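Local coordinates for putative alpha/beta hydrolase fold protein (Candidatus Nitrososphaera gargensis, PDB 5A62) that probably hydrolyses carboxylic esters, acting as a carboxylesterase of the alpha/beta hydrolase fold, at residues A[141-146]-A[150-155]; A[132-137]-A[194-199]. All blocks are in the same frame, centred on the assembly; numbering follows the deposited sequence.

How the contacts relate
Both contacts lie in the helical region between strands 116-122 and 212-218, and both draw on helix 136-147, whose start serves contact 2 and whose later turns serve contact 1. Contact 1, about 21 Å from the centre of the chain, joins two successive helices through aliphatic groups, mostly buried, with an exposed histidine at its edge. Contact 2, about 15 Å from that centre and only partly buried, closes a much longer excursion of the chain over the body of the enzyme; it adds an aromatic face and two bridging waters to its leucine core. The centres are 18 Å apart, the segments meet only by adjoining in sequence, and both contacts also reach the second subunit.

Contact 1: residues A[141-146]-A[150-155]; sequences REVAIT and KALAEH
With chi1 of Val143 at 177° and of Leu152 at 174°, each residue carries its CG1 or CG trans to its own backbone nitrogen, and the two branched chains interleave between their helices. This is a tight helical hairpin in the helical insertion, or cap, of an alpha/beta hydrolase: helix 136-147 ends and helix 149-157 starts almost at once, and segments 141-146 and 150-155 run at 143° to each other, nearly antiparallel. The short axes approach to 8.5 Å, close enough for one layer of small and branched side chains. Ala144 lies opposite Leu152, their CA atoms 5.7 Å apart, and the small alanine side chain is consistent with so close an approach.

Val143 buries the most surface in the contact. Its CG1 sits against the backbone of the partner helix, 3.8 Å from Leu152 CA, and also meets the CB of that leucine. Leucine answers with both ends of its fork: CD1 rests 4.2 Å from Val143 CB, while CD2 turns to the neighbouring residue and lies 4.1 Å from Ala144 CB. The leucine thus straddles two successive residues of the opposing helix and takes no polar partner there; the contact is wholly van der Waals in kind. Outside the pair, Phe188 of helix 185-194 packs on both Ala144 and Leu152, and Phe180 of helix 170-180 also touches the leucine, so other cap helices cover this side.

The contact also reaches an exposed residue. His155, one turn on from Ala151, meets the same valine branch obliquely with its ring, which also touches Gln147: Val143 CG1 stands 4.1 Å from His155 CD2.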
ATOM      1  N   ARG A 141      -6.657  -3.079 -11.145  1.00  9.22           N
ATOM      2  CA  ARG A 141      -6.354  -4.203 -10.259  1.00  9.24           C
ATOM      3  C   ARG A 141      -7.415  -5.312 -10.377  1.00  9.01           C
ATOM      4  O   ARG A 141      -7.084  -6.489 -10.423  1.00  9.01           O
ATOM      5  CB  ARG A 141      -6.208  -3.775  -8.787  1.00  8.75           C
ATOM      6  CG  ARG A 141      -4.875  -3.098  -8.475  1.00  8.27           C
ATOM      7  CD  ARG A 141      -4.687  -2.893  -6.972  1.00  8.75           C
ATOM      8  NE  ARG A 141      -5.588  -1.933  -6.429  1.00  8.73           N
ATOM      9  CZ  ARG A 141      -5.391  -0.633  -6.433  1.00  7.83           C
ATOM     10  NH1 ARG A 141      -4.255  -0.188  -6.926  1.00  8.72           N
ATOM     11  NH2 ARG A 141      -6.305   0.191  -5.982  1.00  8.78           N
ATOM     12  N   GLU A 142      -8.679  -4.885 -10.435  1.00 10.58           N
ATOM     13  CA  GLU A 142      -9.780  -5.865 -10.474  1.00 11.47           C
ATOM     14  C   GLU A 142      -9.698  -6.682 -11.769  1.00 11.15           C
ATOM     15  O   GLU A 142      -9.838  -7.915 -11.712  1.00 12.87           O
ATOM     16  CB  GLU A 142     -11.095  -5.133 -10.404  1.00 14.00           C
ATOM     17  CG  GLU A 142     -12.286  -6.068 -10.433  1.00 18.14           C
ATOM     18  CD  GLU A 142     -13.636  -5.353 -10.342  1.00 27.78           C
ATOM     19  OE1 GLU A 142     -13.712  -4.099 -10.213  1.00 33.55           O
ATOM     20  OE2 GLU A 142     -14.672  -6.086 -10.451  1.00 38.93           O
ATOM     21  N   VAL A 143      -9.446  -5.997 -12.884  1.00  9.98           N
ATOM     22  CA  VAL A 143      -9.265  -6.775 -14.116  1.00 10.63           C
ATOM     23  C   VAL A 143      -8.053  -7.713 -14.049  1.00 10.69           C
ATOM     24  O   VAL A 143      -8.081  -8.874 -14.434  1.00 10.99           O
ATOM     25  CB  VAL A 143      -9.163  -5.879 -15.365  1.00 12.49           C
ATOM     26  CG1 VAL A 143      -8.903  -6.745 -16.596  1.00 12.87           C
ATOM     27  CG2 VAL A 143     -10.405  -5.054 -15.511  1.00 12.56           C
ATOM     28  N   ALA A 144      -6.932  -7.234 -13.560  1.00 10.18           N
ATOM     29  CA  ALA A 144      -5.738  -8.067 -13.463  1.00 10.17           C
ATOM     30  C   ALA A 144      -6.018  -9.325 -12.647  1.00 12.03           C
ATOM     31  O   ALA A 144      -5.621 -10.429 -13.008  1.00 11.67           O
ATOM     32  CB  ALA A 144      -4.589  -7.299 -12.813  1.00 10.20           C
ATOM     33  N   ILE A 145      -6.687  -9.151 -11.515  1.00 11.09           N
ATOM     34  CA  ILE A 145      -6.949 -10.267 -10.618  1.00 12.04           C
ATOM     35  C   ILE A 145      -7.996 -11.249 -11.179  1.00 12.58           C
ATOM     36  O   ILE A 145      -7.797 -12.469 -11.060  1.00 13.86           O
ATOM     37  CB  ILE A 145      -7.355  -9.734  -9.232  1.00 11.69           C
ATOM     38  CG1 ILE A 145      -6.192  -8.990  -8.640  1.00 12.17           C
ATOM     39  CG2 ILE A 145      -7.747 -10.914  -8.285  1.00 13.00           C
ATOM     40  CD1 ILE A 145      -6.610  -8.033  -7.502  1.00 11.35           C
ATOM     41  N   THR A 146      -9.044 -10.694 -11.735  1.00 13.92           N
ATOM     42  CA  THR A 146     -10.177 -11.536 -12.157  0.50 15.06           C
ATOM     43  C   THR A 146      -9.933 -12.145 -13.544  1.00 18.48           C
ATOM     44  O   THR A 146     -10.286 -13.317 -13.786  1.00 19.94           O
ATOM     45  CB  THR A 146     -11.483 -10.764 -12.061  0.50 15.27           C
ATOM     46  OG1 THR A 146     -11.474  -9.592 -12.867  0.50 19.63           O
ATOM     47  CG2 THR A 146     -11.708 -10.377 -10.638  0.50 13.62           C
ATOM     48  N   LYS A 150      -3.145 -10.333 -19.742  1.00 13.49           N
ATOM     49  CA  LYS A 150      -3.394 -10.205 -21.180  1.00 13.93           C
ATOM     50  C   LYS A 150      -4.735  -9.483 -21.402  1.00 13.42           C
ATOM     51  O   LYS A 150      -4.837  -8.594 -22.239  1.00 13.86           O
ATOM     52  CB  LYS A 150      -3.386 -11.572 -21.848  1.00 17.84           C
ATOM     53  CG  LYS A 150      -2.050 -12.312 -21.848  1.00 25.43           C
ATOM     54  CD  LYS A 150      -2.192 -13.603 -22.667  1.00 32.16           C
ATOM     55  CE  LYS A 150      -1.070 -14.628 -22.481  1.00 39.49           C
ATOM     56  NZ  LYS A 150       0.305 -14.047 -22.532  1.00 42.36           N
ATOM     57  N   ALA A 151      -5.754  -9.840 -20.601  1.00 12.59           N
ATOM     58  CA  ALA A 151      -7.020  -9.130 -20.669  1.00 13.13           C
ATOM     59  C   ALA A 151      -6.911  -7.691 -20.277  1.00 12.80           C
ATOM     60  O   ALA A 151      -7.441  -6.800 -20.943  1.00 12.26           O
ATOM     61  CB  ALA A 151      -8.077  -9.800 -19.832  1.00 14.53           C
ATOM     62  N   LEU A 152      -6.126  -7.429 -19.234  1.00 11.43           N
ATOM     63  CA  LEU A 152      -5.948  -6.069 -18.841  1.00 10.32           C
ATOM     64  C   LEU A 152      -5.308  -5.251 -19.976  1.00  9.85           C
ATOM     65  O   LEU A 152      -5.734  -4.112 -20.256  1.00 10.51           O
ATOM     66  CB  LEU A 152      -5.170  -5.951 -17.537  1.00  9.32           C
ATOM     67  CG  LEU A 152      -4.805  -4.533 -17.107  1.00  9.91           C
ATOM     68  CD1 LEU A 152      -6.002  -3.637 -16.953  1.00 10.06           C
ATOM     69  CD2 LEU A 152      -4.022  -4.575 -15.796  1.00 10.62           C
ATOM     70  N   ALA A 153      -4.297  -5.782 -20.626  1.00  9.86           N
ATOM     71  CA  ALA A 153      -3.711  -5.047 -21.720  1.00 10.87           C
ATOM     72  C   ALA A 153      -4.746  -4.731 -22.806  1.00 11.34           C
ATOM     73  O   ALA A 153      -4.755  -3.648 -23.349  1.00 11.60           O
ATOM     74  CB  ALA A 153      -2.535  -5.797 -22.340  1.00 13.13           C
ATOM     75  N   GLU A 154      -5.563  -5.740 -23.121  1.00 11.79           N
ATOM     76  CA  GLU A 154      -6.586  -5.486 -24.145  1.00 13.51           C
ATOM     77  C   GLU A 154      -7.550  -4.408 -23.776  1.00 13.38           C
ATOM     78  O   GLU A 154      -7.893  -3.539 -24.579  1.00 13.76           O
ATOM     79  CB  GLU A 154      -7.318  -6.763 -24.434  1.00 14.51           C
ATOM     80  CG  GLU A 154      -6.495  -7.811 -25.113  1.00 16.21           C
ATOM     81  CD  GLU A 154      -5.798  -7.385 -26.409  1.00 19.99           C
ATOM     82  OE1 GLU A 154      -6.326  -6.597 -27.250  1.00 22.69           O
ATOM     83  OE2 GLU A 154      -4.646  -7.836 -26.517  1.00 24.34           O
ATOM     84  N   HIS A 155      -7.918  -4.364 -22.493  1.00 12.64           N
ATOM     85  CA  HIS A 155      -8.779  -3.266 -22.031  1.00 12.79           C
ATOM     86  C   HIS A 155      -8.123  -1.919 -22.039  1.00 14.18           C
ATOM     87  O   HIS A 155      -8.800  -0.904 -22.332  1.00 17.33           O
ATOM     88  CB  HIS A 155      -9.326  -3.585 -20.632  1.00 13.57           C
ATOM     89  CG  HIS A 155     -10.389  -4.621 -20.639  1.00 15.20           C
ATOM     90  ND1 HIS A 155     -11.715  -4.306 -20.888  1.00 17.35           N
ATOM     91  CD2 HIS A 155     -10.349  -5.934 -20.353  1.00 17.98           C
ATOM     92  CE1 HIS A 155     -12.418  -5.426 -20.842  1.00 17.89           C
ATOM     93  NE2 HIS A 155     -11.623  -6.426 -20.517  1.00 20.04           N
TER

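Contact 2: residues A[132-137]-A[194-199]; sequences KDLEKH and ALYTIP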
ATOM      1  N   LYS A 132      -7.699  11.094  -6.145  1.00 14.47           N
ATOM      2  CA  LYS A 132      -8.379  11.013  -7.380  1.00 16.31           C
ATOM      3  C   LYS A 132      -7.467  10.493  -8.503  1.00 15.54           C
ATOM      4  O   LYS A 132      -7.925   9.813  -9.389  1.00 16.22           O
ATOM      5  CB  LYS A 132      -8.981  12.399  -7.730  1.00 21.11           C
ATOM      6  CG  LYS A 132      -7.910  13.411  -8.041  1.00 27.33           C
ATOM      7  CD  LYS A 132      -8.382  14.778  -8.532  1.00 35.35           C
ATOM      8  CE  LYS A 132      -7.124  15.641  -8.708  1.00 38.04           C
ATOM      9  NZ  LYS A 132      -7.356  16.935  -9.439  1.00 44.67           N
ATOM     10  N   ASP A 133      -6.172  10.763  -8.406  1.00 13.58           N
ATOM     11  CA  ASP A 133      -5.204  10.315  -9.435  1.00 13.39           C
ATOM     12  C   ASP A 133      -5.064   8.789  -9.465  1.00 13.31           C
ATOM     13  O   ASP A 133      -4.693   8.202 -10.498  1.00 15.83           O
ATOM     14  CB  ASP A 133      -3.830  10.891  -9.158  1.00 13.37           C
ATOM     15  CG  ASP A 133      -3.763  12.413  -9.161  1.00 14.69           C
ATOM     16  OD1 ASP A 133      -4.607  13.040  -9.882  1.00 16.76           O
ATOM     17  OD2 ASP A 133      -2.877  12.926  -8.460  1.00 14.00           O
ATOM     18  N   LEU A 134      -5.313   8.167  -8.320  1.00 12.16           N
ATOM     19  CA  LEU A 134      -5.135   6.714  -8.207  1.00 11.56           C
ATOM     20  C   LEU A 134      -6.448   5.929  -8.293  1.00 10.75           C
ATOM     21  O   LEU A 134      -6.453   4.715  -8.282  1.00 11.27           O
ATOM     22  CB  LEU A 134      -4.435   6.381  -6.892  1.00 11.94           C
ATOM     23  CG  LEU A 134      -3.059   6.984  -6.730  1.00 13.28           C
ATOM     24  CD1 LEU A 134      -2.399   6.516  -5.475  1.00 15.14           C
ATOM     25  CD2 LEU A 134      -2.174   6.692  -7.908  1.00 13.69           C
ATOM     26  N   GLU A 135      -7.576   6.625  -8.443  1.00 11.68           N
ATOM     27  CA  GLU A 135      -8.868   5.926  -8.489  1.00 13.69           C
ATOM     28  C   GLU A 135      -8.961   4.930  -9.598  1.00 11.60           C
ATOM     29  O   GLU A 135      -9.526   3.880  -9.438  1.00 13.10           O
ATOM     30  CB  GLU A 135     -10.033   6.945  -8.547  1.00 18.73           C
ATOM     31  CG  GLU A 135     -11.355   6.325  -8.104  1.00 27.32           C
ATOM     32  CD  GLU A 135     -11.371   5.890  -6.612  1.00 33.58           C
ATOM     33  OE1 GLU A 135     -10.599   6.501  -5.784  1.00 41.35           O
ATOM     34  OE2 GLU A 135     -12.184   4.957  -6.239  1.00 34.90           O
ATOM     35  N   LYS A 136      -8.336   5.208 -10.724  1.00 11.73           N
ATOM     36  CA  LYS A 136      -8.391   4.301 -11.869  1.00 14.01           C
ATOM     37  C   LYS A 136      -7.798   2.961 -11.584  1.00 12.40           C
ATOM     38  O   LYS A 136      -8.182   1.971 -12.196  1.00 13.22           O
ATOM     39  CB  LYS A 136      -7.673   4.962 -13.091  1.00 17.78           C
ATOM     40  CG  LYS A 136      -6.167   5.196 -12.887  1.00 22.54           C
ATOM     41  CD  LYS A 136      -5.317   5.921 -13.987  1.00 27.29           C
ATOM     42  CE  LYS A 136      -5.804   7.329 -14.285  1.00 30.78           C
ATOM     43  NZ  LYS A 136      -5.435   8.404 -13.268  1.00 34.70           N
ATOM     44  N   HIS A 137      -6.847   2.876 -10.666  1.00 10.94           N
ATOM     45  CA  HIS A 137      -6.190   1.600 -10.437  1.00 10.52           C
ATOM     46  C   HIS A 137      -7.022   0.604  -9.684  1.00  9.77           C
ATOM     47  O   HIS A 137      -6.697  -0.575  -9.639  1.00 10.10           O
ATOM     48  CB  HIS A 137      -4.856   1.819  -9.694  1.00 11.89           C
ATOM     49  CG  HIS A 137      -3.859   2.661 -10.410  1.00 16.76           C
ATOM     50  ND1 HIS A 137      -2.973   3.477  -9.751  1.00 19.55           N
ATOM     51  CD2 HIS A 137      -3.518   2.716 -11.704  1.00 23.18           C
ATOM     52  CE1 HIS A 137      -2.231   4.125 -10.630  1.00 22.11           C
ATOM     53  NE2 HIS A 137      -2.515   3.647 -11.823  1.00 23.86           N
ATOM     54  N   ALA A 194       1.704   0.332  -3.867  1.00  6.50           N
ATOM     55  CA  ALA A 194       2.858   1.046  -3.360  1.00  6.22           C
ATOM     56  C   ALA A 194       2.787   2.528  -3.638  1.00  6.74           C
ATOM     57  O   ALA A 194       3.425   3.325  -2.945  1.00  6.67           O
ATOM     58  CB  ALA A 194       4.141   0.462  -3.865  1.00  7.04           C
ATOM     59  N   LEU A 195       2.076   2.916  -4.678  1.00  7.08           N
ATOM     60  CA  LEU A 195       1.982   4.359  -4.969  1.00  7.60           C
ATOM     61  C   LEU A 195       1.406   5.129  -3.815  1.00  8.39           C
ATOM     62  O   LEU A 195       1.681   6.319  -3.678  1.00  9.12           O
ATOM     63  CB  LEU A 195       1.148   4.599  -6.246  1.00  8.42           C
ATOM     64  CG  LEU A 195       1.758   3.962  -7.511  1.00  8.56           C
ATOM     65  CD1 LEU A 195       0.817   4.193  -8.649  1.00  9.18           C
ATOM     66  CD2 LEU A 195       3.136   4.488  -7.802  1.00  8.54           C
ATOM     67  N   TYR A 196       0.568   4.537  -3.011  1.00  7.12           N
ATOM     68  CA  TYR A 196       0.026   5.227  -1.814  1.00  7.48           C
ATOM     69  C   TYR A 196       1.029   5.504  -0.733  1.00  8.30           C
ATOM     70  O   TYR A 196       0.791   6.256   0.206  1.00  8.45           O
ATOM     71  CB  TYR A 196      -1.095   4.395  -1.183  1.00  8.36           C
ATOM     72  CG  TYR A 196      -2.376   4.361  -1.972  1.00  8.30           C
ATOM     73  CD1 TYR A 196      -3.339   5.323  -1.741  1.00  8.35           C
ATOM     74  CD2 TYR A 196      -2.682   3.369  -2.872  1.00  8.83           C
ATOM     75  CE1 TYR A 196      -4.510   5.330  -2.453  1.00  9.78           C
ATOM     76  CE2 TYR A 196      -3.886   3.362  -3.528  1.00  8.83           C
ATOM     77  CZ  TYR A 196      -4.788   4.356  -3.317  1.00  9.57           C
ATOM     78  OH  TYR A 196      -6.005   4.334  -4.012  1.00 11.93           O
ATOM     79  N   THR A 197       2.201   4.864  -0.832  1.00  8.24           N
ATOM     80  CA  THR A 197       3.225   4.932   0.212  1.00  8.02           C
ATOM     81  C   THR A 197       4.307   5.923  -0.112  1.00  8.45           C
ATOM     82  O   THR A 197       5.299   6.015   0.648  1.00  9.89           O
ATOM     83  CB  THR A 197       3.856   3.556   0.498  1.00  7.90           C
ATOM     84  OG1 THR A 197       4.700   3.201  -0.601  1.00  7.66           O
ATOM     85  CG2 THR A 197       2.814   2.523   0.656  1.00  9.14           C
ATOM     86  N   ILE A 198       4.147   6.725  -1.174  1.00  9.00           N
ATOM     87  CA  ILE A 198       5.157   7.773  -1.490  1.00  9.14           C
ATOM     88  C   ILE A 198       5.113   8.811  -0.347  1.00 10.60           C
ATOM     89  O   ILE A 198       3.998   9.259  -0.023  1.00 10.98           O
ATOM     90  CB  ILE A 198       4.792   8.461  -2.767  1.00  9.90           C
ATOM     91  CG1 ILE A 198       4.842   7.494  -3.959  1.00  9.84           C
ATOM     92  CG2 ILE A 198       5.682   9.654  -3.000  1.00  9.87           C
ATOM     93  CD1 ILE A 198       4.142   8.069  -5.182  1.00 10.52           C
ATOM     94  N   PRO A 199       6.224   9.169   0.220  1.00 10.37           N
ATOM     95  CA  PRO A 199       6.211  10.161   1.332  1.00 12.76           C
ATOM     96  C   PRO A 199       5.851  11.517   0.797  1.00 14.24           C
ATOM     97  O   PRO A 199       6.143  11.857  -0.356  1.00 16.72           O
ATOM     98  CB  PRO A 199       7.600  10.128   1.890  1.00 14.48           C
ATOM     99  CG  PRO A 199       8.247   8.944   1.346  1.00 13.85           C
ATOM    100  CD  PRO A 199       7.521   8.558   0.065  1.00 11.51           C
TER
HETATM  101  O   HOH W   1      -5.682   2.972  -6.270  1.00 11.89           O
HETATM  102  O   HOH W   2      -7.602   6.525  -4.747  1.00 19.88           O
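Leu134 lays its CD1 methyl squarely over the Tyr196 ring, 3.8 Å from the ring centroid and only 6° off the normal, a CH-pi contact in which the methyl is nearly equidistant from all six carbons. This is the contact's tight part. Leu134 has chi1 at -61°, with CG trans to the carbonyl carbon, which sends the fork towards segment 194-199: one methyl takes the ring, while CD2 lies 4.0 Å from Leu195 CD1. The same Leu195 methyl presses on the imidazole, 3.6 Å from His137 CE1, approaching obliquely, and so meets Leu134 and His137 side by side. Leu134 and Tyr196 run past each other in opposite directions, which leaves the phenol oxygen beside the root of the leucine, with Tyr196 OH 3.9 Å from Leu134 CB.

Around that hydroxyl the contact turns loose and wet. Water 1 gives one proton to Leu134 O at 2.8 Å and the other to Tyr196 OH at 2.7 Å, linking the phenol to the backbone carbonyl of the leucine that covers its ring. Water 2 accepts from Tyr196 OH and passes the chain on to Glu135 OE1, a longer bond of 3.2 Å, at the exposed side. The phenol therefore accepts once and donates once, and its hydrogen bonds to segment 132-137 run through these two waters.

Further out, Asp133 forms a salt bridge with Arg226 of helix 222-234, and Tyr196 packs on Thr197 of the second subunit. Leu195 also touches Ile100; its side chain is about 4 Å from a bound acetate, probably from the crystallisation liquor, and near, without touching, the presumed nucleophile elbow. Such a leucine-centred seam between the two ends of the helical insertion is consistent with the wall of an alpha/beta hydrolase active-site pocket.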